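Local structure of aspartokinase (Synechocystis, 3L76) at residues 16-21 with 232-237; 336-341 with 345-350; 374-379 with 457-462; 497-502 with 523-528; 544-549 with 586-591. The protein probably phosphorylates the beta-carboxyl group of L-aspartate with ATP, the first step toward lysine and threonine, and binds both of these amino acids at its ACT domains. All coordinates share one frame; numbering follows the deposited sequence.

Overall arrangement
Following one another along the chain, the five contacts run from the catalytic to the regulatory part of the enzyme. Contact 1 sits in the amino acid kinase region, its centre about 62 Å from that of contact 2, on the other side of the chain's centre. Contacts 2 to 5 belong to the ACT region. Contact 3 joins helices of two ACT domains, and contact 4 lies about 9 Å from it and from contact 5 (nearest atoms). Strand 520-533 leads from contact 4 to helix 543-552 of contact 5. Bound threonine and lysine lie beside contacts 3 and 5, in the ACT region; the nearest atoms of contacts 1 and 5 are about 16 Å apart.

Contact 1. Residues 16-21 with 232-237; sequences VERIQA and SSWSDE
Arg18 and Trp234 meet with the rim of the indole pointed at a face of the guanidinium. The two planes stand 87° apart, and the benzo-side carbon Trp234 CZ2 lies 3.7 Å from Arg18 CZ while Trp234 NE1 comes within 3.4 Å of Arg18 NE. Both nitrogens are donors, so no hydrogen bond links them; van der Waals contact carries the pair, and Arg18 CD adds to it at 3.8 Å from Trp234 CZ2. The arginine has CG beside its own backbone N (chi1 -78°) and a chain extended to NE, which lays the guanidinium across the pyrrole-benzo edge of Trp234. This is a surface contact of the amino acid kinase fold, between the start of helix 16-31 and the loop that links the antiparallel strands 228-232 and 240-243. At the end of strand 228-232, Ser232 OG accepts a weak bond from Trp234 N (3.3 Å), while Ser235 OG, accepting from Glu237 N at 2.8 Å, forms an ST turn. Farther along the helix, Arg25 donates to the carbonyls of Ser233 and Ser235, and Arg28 makes a salt bridge with Asp236. Val16, Ile19 and Gln20 pack on the second subunit.

Contact 2. Residues 336-341 with 345-350; sequences ALRSYP and QEAEII
The Arg338 guanidinium is met at its edge by three backbone carbonyls. Arg338 NE donates to Glu346 O at 2.8 Å, and Arg338 NH2 to Ala347 O at 2.7 Å; Arg338 NH1 reaches back to Pro341 O at 2.8 Å, which lies in the guanidinium plane. The bond from NE comes from well above the carbonyl plane, 46° out of it. The Glu346 carboxylate, turned 70° from the guanidinium, makes no ion pair with it and grips Ser339 instead: Glu346 OE2 accepts from Ser339 N (2.7 Å) and Glu346 OE1 from Ser339 OG (2.7 Å), each through its syn lone pair. An extended Glu346 chain, with CG beside the backbone N (chi1 -57°), carries the carboxylate there. All this ties the loop after helix 323-333 to the entrance of strand 348-361 in an ACT domain, a βαββαβ fold of helices packed on an antiparallel sheet. Here Ala347 and Glu348 form a G1 beta bulge opposite Leu276. A methionine in place of Arg338 would probably leave the carbonyls of Glu346, Ala347 and Pro341 without these donors and let the loop shift. Beside these bonds Leu337 CB lies 4.4 Å from Ala347 CB, and Leu337 also packs on Val278.

Contact 3. Residues 374-379 with 457-462; sequences KMFKTL and GMAAQL. With THR (threonine), chain D.
Ala459, whose methyl packs on Phe376, gives its backbone N-H to the carboxylate of the bound threonine: Ala459 N to THR OXT is 3.0 Å, with a nearly straight angle of 161° at the hydrogen. Met458 N lies 3.0 Å from THR OXT and Gly457 N is also near. The carboxylate thus lies at the N-terminal end of helix 458-468, with Gly457 at the N-cap position. Helix 371-381 packs against the same turn. The two short axes pass 7.8 Å apart at a crossing angle of -142°, closer to antiparallel than perpendicular. Phe376 turns its CG beside the backbone N (chi1 -52°), which lays CD2 3.8 Å from Ala459 CB, the ring meeting that methyl obliquely. Phe376 CB rests 4.0 Å from Ala460 CB, and the same alanine methyl lies 3.6 Å from the backbone N of Lys377. Beyond, the ring packs on Val396 and Cys398 of strand 395-401 and on Ile386. The helices belong to two ACT domains, and the pocket draws on both: Asn385 and Ile386 N bond the threonine, as do Asp454 and Gln478. Small alanines at the crossing let the backbones approach closely, while the N-terminal end of helix 458-468 probably favours the ligand's negative carboxylate, placing effector recognition directly beside the interdomain packing.

Contact 4. Residues 497-502 with 523-528; sequences VAEGDS and VNKAIA
Lys525 lays its methylene chain past Ser502 and Glu499. From CB, with CG turned beside the backbone N (chi1 -82°), the chain runs extended to its tip. Lys525 CG comes 4.1 Å from Ser502 OG, and Lys525 CD lies 4.1 Å from Glu499 OE1. Next, Lys525 CE settles against the serine, 3.8 Å from Ser502 OG, with Ser502 CB and Glu499 CB also nearby. At the end Lys525 NZ stands 3.9 Å from the backbone Glu499 O. Its opposite-charge approach is to Glu499 OE1, 4.4 Å from Lys525 NZ and beyond salt-bridge range. The glutamate crosses this chain at a slant, and its other oxygen, Glu499 OE2, is 3.3 Å from Lys525 O, where two acceptors face each other without a bond. Val523 adds a methyl, CG2, 3.9 Å from Ser502 OG. Around Lys525 the chain bends: Asn524 OD1 accepts from Ala526 N at 3.1 Å in an Asx turn, and Ala526 centres an inverse gamma turn. The bend interrupts strand 520-533, which pairs first with strand 437-453 and then with 567-573, so that it passes from one ACT domain's strands to the next. With no hydrogen bond across it, this junction relies on methylene packing, and the lysine charge probably offers Glu499 only a modest, longer-range electrostatic attraction.

Contact 5. Residues 544-549 with 586-591; sequences AAHFFA and SAFNLA
His546 points the edge of its imidazole at a face of Phe588 in a T-shaped pair, the ring centroids 5.2 Å apart and the planes at 79°. The atom that leads is His546 CD2, 3.7 Å from Phe588 CE1. With CG anti to the backbone N (chi1 -159°), the imidazole is carried toward helix 577-587, where His546 NE2 donates to Ala587 O at 3.0 Å. That oxygen lies in the imidazole plane, yet the donor stands above the carbonyl plane and the N-H...O angle is a bent 133°. The His546 and Phe588 side chains run past each other in opposite directions; Phe588 CZ lies 4.0 Å from Phe547 CB, which meets the phenyl at its edge, and 3.8 Å from Phe547 N. The contact joins two helices of one ACT domain where helix 577-587 ends in a Schellman motif, with Asn589 as its C-prime residue at positive phi. Replacing Phe588 with an alanine would probably open a gap beside Phe547 and leave the His546 ring free to turn about its single hydrogen bond. Phe588 also packs on Val435, and Phe547 on Ile568 and Cys570. Near the start of helix 543-552, Ala544 N bonds the carboxylate of the bound lysine.

Contact 1. Residues 16-21 with 232-237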
# COMPACT_ATOMS: atom_id res chain seq x y z
N VAL A 16 -2.28 14.65 11.56
CA VAL A 16 -1.67 15.54 10.58
C VAL A 16 -0.92 16.65 11.29
O VAL A 16 0.17 17.05 10.87
CB VAL A 16 -2.73 16.14 9.64
CG1 VAL A 16 -4.01 16.44 10.41
CG2 VAL A 16 -2.18 17.38 8.95
N GLU A 17 -1.50 17.13 12.38
CA GLU A 17 -0.89 18.19 13.17
C GLU A 17 0.48 17.77 13.67
O GLU A 17 1.46 18.51 13.53
CB GLU A 17 -1.79 18.56 14.34
CG GLU A 17 -1.27 19.72 15.17
CD GLU A 17 -2.09 19.94 16.43
OE1 GLU A 17 -1.92 20.99 17.08
OE2 GLU A 17 -2.90 19.05 16.78
N ARG A 18 0.54 16.58 14.25
CA ARG A 18 1.80 16.05 14.77
C ARG A 18 2.83 15.84 13.65
O ARG A 18 4.01 16.11 13.84
CB ARG A 18 1.56 14.75 15.56
CG ARG A 18 1.02 14.99 16.96
CD ARG A 18 0.65 13.72 17.68
NE ARG A 18 0.04 14.03 18.98
CZ ARG A 18 -0.46 13.13 19.82
NH1 ARG A 18 -0.43 11.83 19.52
NH2 ARG A 18 -0.99 13.52 20.97
N ILE A 19 2.37 15.37 12.50
CA ILE A 19 3.24 15.22 11.34
C ILE A 19 3.91 16.54 10.99
O ILE A 19 5.08 16.58 10.61
CB ILE A 19 2.46 14.67 10.13
CG1 ILE A 19 2.18 13.19 10.33
CG2 ILE A 19 3.25 14.89 8.84
CD1 ILE A 19 1.45 12.54 9.18
N GLN A 20 3.17 17.64 11.13
CA GLN A 20 3.70 18.96 10.82
C GLN A 20 4.76 19.38 11.83
O GLN A 20 5.71 20.09 11.50
CB GLN A 20 2.57 19.98 10.77
CG GLN A 20 1.50 19.66 9.74
CD GLN A 20 0.39 20.69 9.74
OE1 GLN A 20 -0.24 20.95 10.78
NE2 GLN A 20 0.14 21.29 8.58
N ALA A 21 4.58 18.94 13.07
CA ALA A 21 5.54 19.24 14.14
C ALA A 21 6.90 18.58 13.93
O ALA A 21 7.94 19.23 14.07
CB ALA A 21 4.97 18.85 15.48
N SER A 232 11.84 12.11 23.25
CA SER A 232 10.41 12.33 23.05
C SER A 232 10.19 13.41 22.01
O SER A 232 10.97 14.35 21.91
CB SER A 232 9.74 12.76 24.34
OG SER A 232 8.42 13.18 24.07
N SER A 233 9.10 13.27 21.26
CA SER A 233 8.75 14.21 20.19
C SER A 233 8.11 15.49 20.72
O SER A 233 8.27 16.56 20.14
CB SER A 233 7.80 13.54 19.19
OG SER A 233 8.25 12.25 18.85
N TRP A 234 7.37 15.38 21.82
CA TRP A 234 6.67 16.51 22.40
C TRP A 234 7.56 17.30 23.35
O TRP A 234 7.08 17.98 24.26
CB TRP A 234 5.42 16.03 23.14
CG TRP A 234 4.42 15.34 22.25
CD1 TRP A 234 3.26 15.87 21.78
CD2 TRP A 234 4.51 14.01 21.73
NE1 TRP A 234 2.61 14.94 20.99
CE2 TRP A 234 3.36 13.80 20.95
CE3 TRP A 234 5.45 12.99 21.85
CZ2 TRP A 234 3.13 12.59 20.29
CZ3 TRP A 234 5.22 11.80 21.19
CH2 TRP A 234 4.06 11.61 20.42
N SER A 235 8.86 17.21 23.13
CA SER A 235 9.85 17.78 24.04
C SER A 235 11.14 18.06 23.29
O SER A 235 11.36 17.56 22.20
CB SER A 235 10.10 16.81 25.20
OG SER A 235 11.31 17.10 25.89
N ASP A 236 12.00 18.88 23.89
CA ASP A 236 13.35 19.05 23.36
C ASP A 236 14.39 18.61 24.40
O ASP A 236 15.56 18.99 24.33
CB ASP A 236 13.57 20.48 22.86
CG ASP A 236 12.87 20.75 21.53
OD1 ASP A 236 11.76 21.33 21.55
OD2 ASP A 236 13.42 20.37 20.48
N GLU A 237 13.96 17.79 25.35
CA GLU A 237 14.88 17.27 26.37
C GLU A 237 15.80 16.19 25.82
O GLU A 237 15.44 15.47 24.88
CB GLU A 237 14.11 16.79 27.60
CG GLU A 237 13.42 17.91 28.35
CD GLU A 237 14.39 19.00 28.80
OE1 GLU A 237 15.53 18.66 29.19
OE2 GLU A 237 14.00 20.19 28.77

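Contact 2. Residues 336-341 with 345-350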
# COMPACT_ATOMS: atom_id res chain seq x y z
N ALA A 336 27.23 -21.07 61.41
CA ALA A 336 26.27 -20.06 61.87
C ALA A 336 24.88 -20.22 61.26
O ALA A 336 23.93 -19.59 61.72
CB ALA A 336 26.80 -18.66 61.60
N LEU A 337 24.75 -21.04 60.22
CA LEU A 337 23.44 -21.28 59.60
C LEU A 337 22.77 -22.56 60.13
O LEU A 337 21.74 -22.98 59.62
CB LEU A 337 23.56 -21.37 58.08
CG LEU A 337 23.49 -20.17 57.13
CD1 LEU A 337 23.62 -18.83 57.83
CD2 LEU A 337 24.53 -20.31 56.02
N ARG A 338 23.35 -23.16 61.16
CA ARG A 338 22.88 -24.46 61.67
C ARG A 338 22.06 -24.40 62.97
O ARG A 338 21.96 -23.36 63.61
CB ARG A 338 24.06 -25.43 61.85
CG ARG A 338 24.94 -25.57 60.62
CD ARG A 338 25.96 -26.68 60.81
NE ARG A 338 26.77 -26.89 59.61
CZ ARG A 338 28.11 -26.92 59.60
NH1 ARG A 338 28.82 -26.74 60.71
NH2 ARG A 338 28.74 -27.13 58.45
N SER A 339 21.46 -25.53 63.33
CA SER A 339 20.86 -25.71 64.64
C SER A 339 21.87 -25.34 65.71
O SER A 339 21.76 -24.31 66.34
CB SER A 339 20.45 -27.17 64.83
OG SER A 339 19.59 -27.58 63.80
N TYR A 340 22.84 -26.23 65.93
CA TYR A 340 24.04 -25.88 66.69
C TYR A 340 25.22 -25.93 65.73
O TYR A 340 25.17 -26.68 64.75
CB TYR A 340 24.25 -26.80 67.93
CG TYR A 340 24.08 -28.30 67.72
CD1 TYR A 340 25.17 -29.17 67.90
CD2 TYR A 340 22.84 -28.86 67.40
CE1 TYR A 340 25.03 -30.56 67.74
CE2 TYR A 340 22.69 -30.25 67.24
CZ TYR A 340 23.78 -31.09 67.41
OH TYR A 340 23.61 -32.46 67.26
N PRO A 341 26.27 -25.14 66.00
CA PRO A 341 27.40 -25.07 65.06
C PRO A 341 27.89 -26.45 64.61
O PRO A 341 28.25 -26.59 63.45
CB PRO A 341 28.48 -24.35 65.88
CG PRO A 341 27.73 -23.52 66.83
CD PRO A 341 26.54 -24.38 67.23
N GLN A 345 24.19 -32.95 59.02
CA GLN A 345 23.15 -32.83 57.98
C GLN A 345 22.68 -31.41 57.68
O GLN A 345 21.55 -31.22 57.26
CB GLN A 345 21.92 -33.66 58.34
CG GLN A 345 22.16 -35.15 58.53
CD GLN A 345 20.97 -35.83 59.17
OE1 GLN A 345 20.03 -35.17 59.59
NE2 GLN A 345 21.02 -37.16 59.27
N GLU A 346 23.54 -30.42 57.91
CA GLU A 346 23.17 -29.03 57.71
C GLU A 346 24.31 -28.20 57.15
O GLU A 346 25.43 -28.28 57.64
CB GLU A 346 22.74 -28.40 59.04
CG GLU A 346 21.61 -29.12 59.69
CD GLU A 346 21.18 -28.48 60.99
OE1 GLU A 346 20.55 -29.19 61.80
OE2 GLU A 346 21.47 -27.28 61.22
N ALA A 347 24.01 -27.40 56.14
CA ALA A 347 24.97 -26.43 55.62
C ALA A 347 26.38 -27.01 55.44
O ALA A 347 27.30 -26.66 56.17
CB ALA A 347 25.01 -25.23 56.54
N GLU A 348 26.53 -27.90 54.47
CA GLU A 348 27.79 -28.58 54.18
C GLU A 348 28.35 -27.99 52.89
O GLU A 348 27.60 -27.65 51.98
CB GLU A 348 27.53 -30.09 54.04
CG GLU A 348 28.53 -30.87 53.20
CD GLU A 348 27.97 -32.21 52.73
OE1 GLU A 348 28.74 -32.99 52.13
OE2 GLU A 348 26.76 -32.46 52.94
N ILE A 349 29.67 -27.86 52.81
CA ILE A 349 30.30 -27.20 51.68
C ILE A 349 30.94 -28.19 50.71
O ILE A 349 31.59 -29.15 51.13
CB ILE A 349 31.32 -26.14 52.16
CG1 ILE A 349 30.62 -25.11 53.05
CG2 ILE A 349 32.00 -25.46 50.99
CD1 ILE A 349 30.35 -25.61 54.47
N ILE A 350 30.73 -27.96 49.40
CA ILE A 350 31.42 -28.73 48.37
C ILE A 350 32.03 -27.77 47.37
O ILE A 350 31.69 -26.59 47.34
CB ILE A 350 30.52 -29.75 47.66
CG1 ILE A 350 29.54 -29.03 46.72
CG2 ILE A 350 29.83 -30.65 48.69
CD1 ILE A 350 28.36 -29.86 46.28

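Contact 3. Residues 374-379 with 457-462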
# COMPACT_ATOMS: atom_id res chain seq x y z
N LYS A 374 17.06 -25.88 21.90
CA LYS A 374 18.04 -26.18 20.87
C LYS A 374 19.46 -26.16 21.41
O LYS A 374 20.30 -26.94 21.00
CB LYS A 374 17.89 -25.21 19.70
CG LYS A 374 18.88 -25.47 18.59
CD LYS A 374 18.71 -24.47 17.48
CE LYS A 374 19.74 -24.67 16.37
NZ LYS A 374 19.86 -23.43 15.56
N MET A 375 19.74 -25.27 22.35
CA MET A 375 21.02 -25.32 23.05
C MET A 375 21.24 -26.69 23.70
O MET A 375 22.24 -27.36 23.44
CB MET A 375 21.12 -24.24 24.11
CG MET A 375 22.49 -24.18 24.75
SD MET A 375 22.53 -23.05 26.14
CE MET A 375 24.28 -23.05 26.46
N PHE A 376 20.28 -27.10 24.52
CA PHE A 376 20.35 -28.40 25.22
C PHE A 376 20.47 -29.60 24.28
O PHE A 376 21.22 -30.52 24.55
CB PHE A 376 19.14 -28.58 26.16
CG PHE A 376 18.92 -27.42 27.11
CD1 PHE A 376 19.97 -26.56 27.45
CD2 PHE A 376 17.67 -27.18 27.66
CE1 PHE A 376 19.77 -25.49 28.33
CE2 PHE A 376 17.45 -26.11 28.54
CZ PHE A 376 18.49 -25.27 28.88
N LYS A 377 19.73 -29.57 23.17
CA LYS A 377 19.82 -30.65 22.18
C LYS A 377 21.21 -30.72 21.55
O LYS A 377 21.79 -31.79 21.41
CB LYS A 377 18.75 -30.48 21.10
CG LYS A 377 18.84 -31.50 19.96
CD LYS A 377 18.09 -31.02 18.71
CE LYS A 377 18.37 -31.91 17.49
NZ LYS A 377 17.93 -33.32 17.69
N THR A 378 21.74 -29.56 21.16
CA THR A 378 23.06 -29.48 20.56
C THR A 378 24.12 -30.12 21.45
O THR A 378 24.93 -30.90 20.98
CB THR A 378 23.46 -28.03 20.26
OG1 THR A 378 22.44 -27.43 19.47
CG2 THR A 378 24.76 -27.99 19.49
N LEU A 379 24.12 -29.76 22.73
CA LEU A 379 25.03 -30.36 23.71
C LEU A 379 24.77 -31.86 23.88
O LEU A 379 25.69 -32.68 23.88
CB LEU A 379 24.94 -29.65 25.05
CG LEU A 379 25.32 -28.16 24.99
CD1 LEU A 379 25.20 -27.52 26.33
CD2 LEU A 379 26.72 -27.99 24.47
N GLY A 457 20.75 -35.11 27.30
CA GLY A 457 19.51 -35.19 26.56
C GLY A 457 18.22 -35.04 27.36
O GLY A 457 17.14 -34.85 26.79
N MET A 458 18.30 -35.12 28.68
CA MET A 458 17.10 -35.02 29.50
C MET A 458 16.45 -33.63 29.42
O MET A 458 15.28 -33.53 29.10
CB MET A 458 17.40 -35.42 30.95
CG MET A 458 17.88 -36.86 31.08
SD MET A 458 16.64 -38.08 30.53
CE MET A 458 17.31 -38.58 28.97
N ALA A 459 17.21 -32.58 29.70
CA ALA A 459 16.71 -31.21 29.55
C ALA A 459 16.26 -30.92 28.12
O ALA A 459 15.27 -30.24 27.89
CB ALA A 459 17.78 -30.19 29.97
N ALA A 460 17.02 -31.42 27.15
CA ALA A 460 16.67 -31.29 25.75
C ALA A 460 15.26 -31.80 25.50
O ALA A 460 14.44 -31.11 24.90
CB ALA A 460 17.67 -32.03 24.85
N GLN A 461 14.99 -33.01 25.97
CA GLN A 461 13.70 -33.63 25.67
C GLN A 461 12.52 -32.95 26.37
O GLN A 461 11.42 -32.90 25.82
CB GLN A 461 13.75 -35.15 25.87
CG GLN A 461 13.04 -35.70 27.09
CD GLN A 461 13.25 -37.20 27.22
OE1 GLN A 461 14.17 -37.76 26.62
NE2 GLN A 461 12.39 -37.85 28.00
N LEU A 462 12.75 -32.40 27.55
CA LEU A 462 11.70 -31.72 28.29
C LEU A 462 11.39 -30.38 27.65
O LEU A 462 10.23 -30.01 27.47
CB LEU A 462 12.11 -31.52 29.74
CG LEU A 462 12.27 -32.81 30.55
CD1 LEU A 462 13.12 -32.56 31.76
CD2 LEU A 462 10.92 -33.41 30.93
N THR D . 22.07 -33.44 33.07
CA THR D . 20.81 -33.39 32.32
C THR D . 21.10 -33.07 30.86
O THR D . 22.24 -32.73 30.50
CB THR D . 19.84 -32.34 32.87
OG1 THR D . 20.45 -31.04 32.79
CG2 THR D . 19.46 -32.66 34.33
OXT THR D . 20.18 -33.15 30.03

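Contact 4. Residues 497-502 with 523-528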
# COMPACT_ATOMS: atom_id res chain seq x y z
N VAL A 497 7.05 -19.95 33.13
CA VAL A 497 6.27 -19.63 31.95
C VAL A 497 5.12 -18.73 32.34
O VAL A 497 4.80 -18.60 33.52
CB VAL A 497 5.71 -20.89 31.25
CG1 VAL A 497 6.85 -21.73 30.66
CG2 VAL A 497 4.85 -21.70 32.21
N ALA A 498 4.52 -18.10 31.34
CA ALA A 498 3.32 -17.30 31.54
C ALA A 498 2.24 -18.18 32.16
O ALA A 498 2.03 -19.31 31.72
CB ALA A 498 2.85 -16.73 30.20
N GLU A 499 1.55 -17.67 33.19
CA GLU A 499 0.46 -18.40 33.84
C GLU A 499 -0.54 -19.01 32.85
O GLU A 499 -1.10 -20.07 33.10
CB GLU A 499 -0.27 -17.51 34.84
CG GLU A 499 0.61 -16.97 35.93
CD GLU A 499 -0.18 -16.35 37.08
OE1 GLU A 499 -1.43 -16.34 37.01
OE2 GLU A 499 0.45 -15.88 38.05
N GLY A 500 -0.77 -18.34 31.73
CA GLY A 500 -1.59 -18.88 30.67
C GLY A 500 -1.12 -20.21 30.13
O GLY A 500 -1.92 -21.02 29.69
N ASP A 501 0.19 -20.43 30.16
CA ASP A 501 0.77 -21.65 29.62
C ASP A 501 0.99 -22.72 30.69
O ASP A 501 1.33 -23.86 30.39
CB ASP A 501 2.09 -21.34 28.91
CG ASP A 501 1.89 -20.55 27.64
OD1 ASP A 501 0.92 -20.83 26.92
OD2 ASP A 501 2.71 -19.65 27.37
N SER A 502 0.79 -22.32 31.95
CA SER A 502 0.95 -23.20 33.11
C SER A 502 0.40 -24.61 32.89
O SER A 502 1.15 -25.59 32.90
CB SER A 502 0.22 -22.59 34.31
OG SER A 502 1.06 -22.53 35.43
N VAL A 523 3.59 -27.18 40.09
CA VAL A 523 3.48 -25.79 39.70
C VAL A 523 3.09 -24.88 40.86
O VAL A 523 2.33 -25.27 41.73
CB VAL A 523 2.55 -25.59 38.48
CG1 VAL A 523 1.89 -26.89 38.12
CG2 VAL A 523 1.55 -24.49 38.73
N ASN A 524 3.67 -23.69 40.87
CA ASN A 524 3.39 -22.67 41.87
C ASN A 524 3.18 -21.35 41.15
O ASN A 524 4.12 -20.76 40.64
CB ASN A 524 4.55 -22.56 42.86
CG ASN A 524 4.39 -21.40 43.83
OD1 ASN A 524 3.33 -20.80 43.93
ND2 ASN A 524 5.46 -21.07 44.53
N LYS A 525 1.93 -20.90 41.10
CA LYS A 525 1.56 -19.72 40.34
C LYS A 525 1.88 -18.44 41.09
O LYS A 525 2.03 -17.39 40.47
CB LYS A 525 0.07 -19.74 40.00
CG LYS A 525 -0.30 -20.56 38.79
CD LYS A 525 -1.71 -20.24 38.32
CE LYS A 525 -1.96 -20.74 36.92
NZ LYS A 525 -3.26 -20.28 36.38
N ALA A 526 1.97 -18.51 42.41
CA ALA A 526 2.08 -17.31 43.23
C ALA A 526 3.52 -16.87 43.46
O ALA A 526 4.01 -16.86 44.58
CB ALA A 526 1.38 -17.50 44.56
N ILE A 527 4.18 -16.50 42.37
CA ILE A 527 5.56 -16.03 42.43
C ILE A 527 5.72 -14.70 41.69
O ILE A 527 4.99 -14.40 40.75
CB ILE A 527 6.53 -17.03 41.78
CG1 ILE A 527 6.21 -17.17 40.29
CG2 ILE A 527 6.48 -18.38 42.51
CD1 ILE A 527 7.38 -17.59 39.44
N ALA A 528 6.69 -13.91 42.14
CA ALA A 528 7.11 -12.72 41.42
C ALA A 528 8.60 -12.82 41.16
O ALA A 528 9.33 -13.44 41.93
CB ALA A 528 6.81 -11.51 42.22

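Contact 5. Residues 544-549 with 586-591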
# COMPACT_ATOMS: atom_id res chain seq x y z
N ALA A 544 25.44 -8.60 44.73
CA ALA A 544 24.43 -9.58 45.06
C ALA A 544 24.10 -9.54 46.56
O ALA A 544 22.94 -9.67 46.95
CB ALA A 544 24.88 -10.95 44.64
N ALA A 545 25.12 -9.36 47.39
CA ALA A 545 24.91 -9.37 48.83
C ALA A 545 23.98 -8.24 49.25
O ALA A 545 23.07 -8.43 50.06
CB ALA A 545 26.22 -9.31 49.58
N HIS A 546 24.19 -7.07 48.68
CA HIS A 546 23.35 -5.92 48.99
C HIS A 546 21.90 -6.17 48.59
O HIS A 546 20.98 -5.82 49.32
CB HIS A 546 23.87 -4.67 48.30
CG HIS A 546 23.39 -3.41 48.94
ND1 HIS A 546 23.47 -3.19 50.30
CD2 HIS A 546 22.83 -2.29 48.41
CE1 HIS A 546 22.98 -2.00 50.58
NE2 HIS A 546 22.58 -1.43 49.45
N PHE A 547 21.72 -6.75 47.41
CA PHE A 547 20.40 -7.09 46.89
C PHE A 547 19.65 -8.05 47.85
O PHE A 547 18.53 -7.78 48.28
CB PHE A 547 20.54 -7.66 45.47
CG PHE A 547 19.24 -8.00 44.79
CD1 PHE A 547 18.05 -7.43 45.21
CD2 PHE A 547 19.22 -8.88 43.72
CE1 PHE A 547 16.85 -7.75 44.58
CE2 PHE A 547 18.02 -9.20 43.08
CZ PHE A 547 16.84 -8.64 43.51
N PHE A 548 20.30 -9.16 48.20
CA PHE A 548 19.70 -10.15 49.10
C PHE A 548 19.43 -9.58 50.50
O PHE A 548 18.44 -9.92 51.13
CB PHE A 548 20.58 -11.39 49.22
CG PHE A 548 20.96 -11.99 47.91
CD1 PHE A 548 20.12 -11.87 46.81
CD2 PHE A 548 22.15 -12.68 47.76
CE1 PHE A 548 20.46 -12.43 45.58
CE2 PHE A 548 22.50 -13.24 46.54
CZ PHE A 548 21.65 -13.13 45.45
N ALA A 549 20.32 -8.72 50.97
CA ALA A 549 20.15 -8.12 52.28
C ALA A 549 18.92 -7.23 52.27
O ALA A 549 18.20 -7.13 53.26
CB ALA A 549 21.37 -7.33 52.68
N SER A 586 15.33 1.14 46.32
CA SER A 586 15.88 1.94 47.41
C SER A 586 17.27 1.48 47.80
O SER A 586 18.14 2.30 48.10
CB SER A 586 14.96 1.89 48.63
OG SER A 586 13.68 2.42 48.33
N ALA A 587 17.49 0.17 47.81
CA ALA A 587 18.79 -0.38 48.16
C ALA A 587 19.90 0.21 47.31
O ALA A 587 21.00 0.44 47.79
CB ALA A 587 18.78 -1.89 48.05
N PHE A 588 19.62 0.47 46.04
CA PHE A 588 20.67 0.94 45.15
C PHE A 588 20.56 2.43 44.80
O PHE A 588 21.15 2.90 43.83
CB PHE A 588 20.74 0.05 43.90
CG PHE A 588 21.17 -1.37 44.21
CD1 PHE A 588 22.50 -1.67 44.47
CD2 PHE A 588 20.24 -2.41 44.24
CE1 PHE A 588 22.91 -2.97 44.76
CE2 PHE A 588 20.64 -3.71 44.54
CZ PHE A 588 21.97 -3.99 44.79
N ASN A 589 19.83 3.17 45.63
CA ASN A 589 19.71 4.62 45.49
C ASN A 589 19.30 5.07 44.09
O ASN A 589 19.78 6.09 43.60
CB ASN A 589 21.01 5.32 45.88
CG ASN A 589 21.39 5.06 47.32
OD1 ASN A 589 20.52 4.95 48.19
ND2 ASN A 589 22.69 4.98 47.59
N LEU A 590 18.42 4.31 43.46
CA LEU A 590 17.97 4.60 42.10
C LEU A 590 17.04 5.82 41.99
O LEU A 590 16.76 6.29 40.88
CB LEU A 590 17.33 3.35 41.48
CG LEU A 590 18.28 2.48 40.66
CD1 LEU A 590 19.69 2.55 41.21
CD2 LEU A 590 17.80 1.04 40.58
N ALA A 591 16.57 6.32 43.12
CA ALA A 591 15.67 7.47 43.11
C ALA A 591 16.39 8.77 42.71
O ALA A 591 15.85 9.60 41.96
CB ALA A 591 15.00 7.62 44.46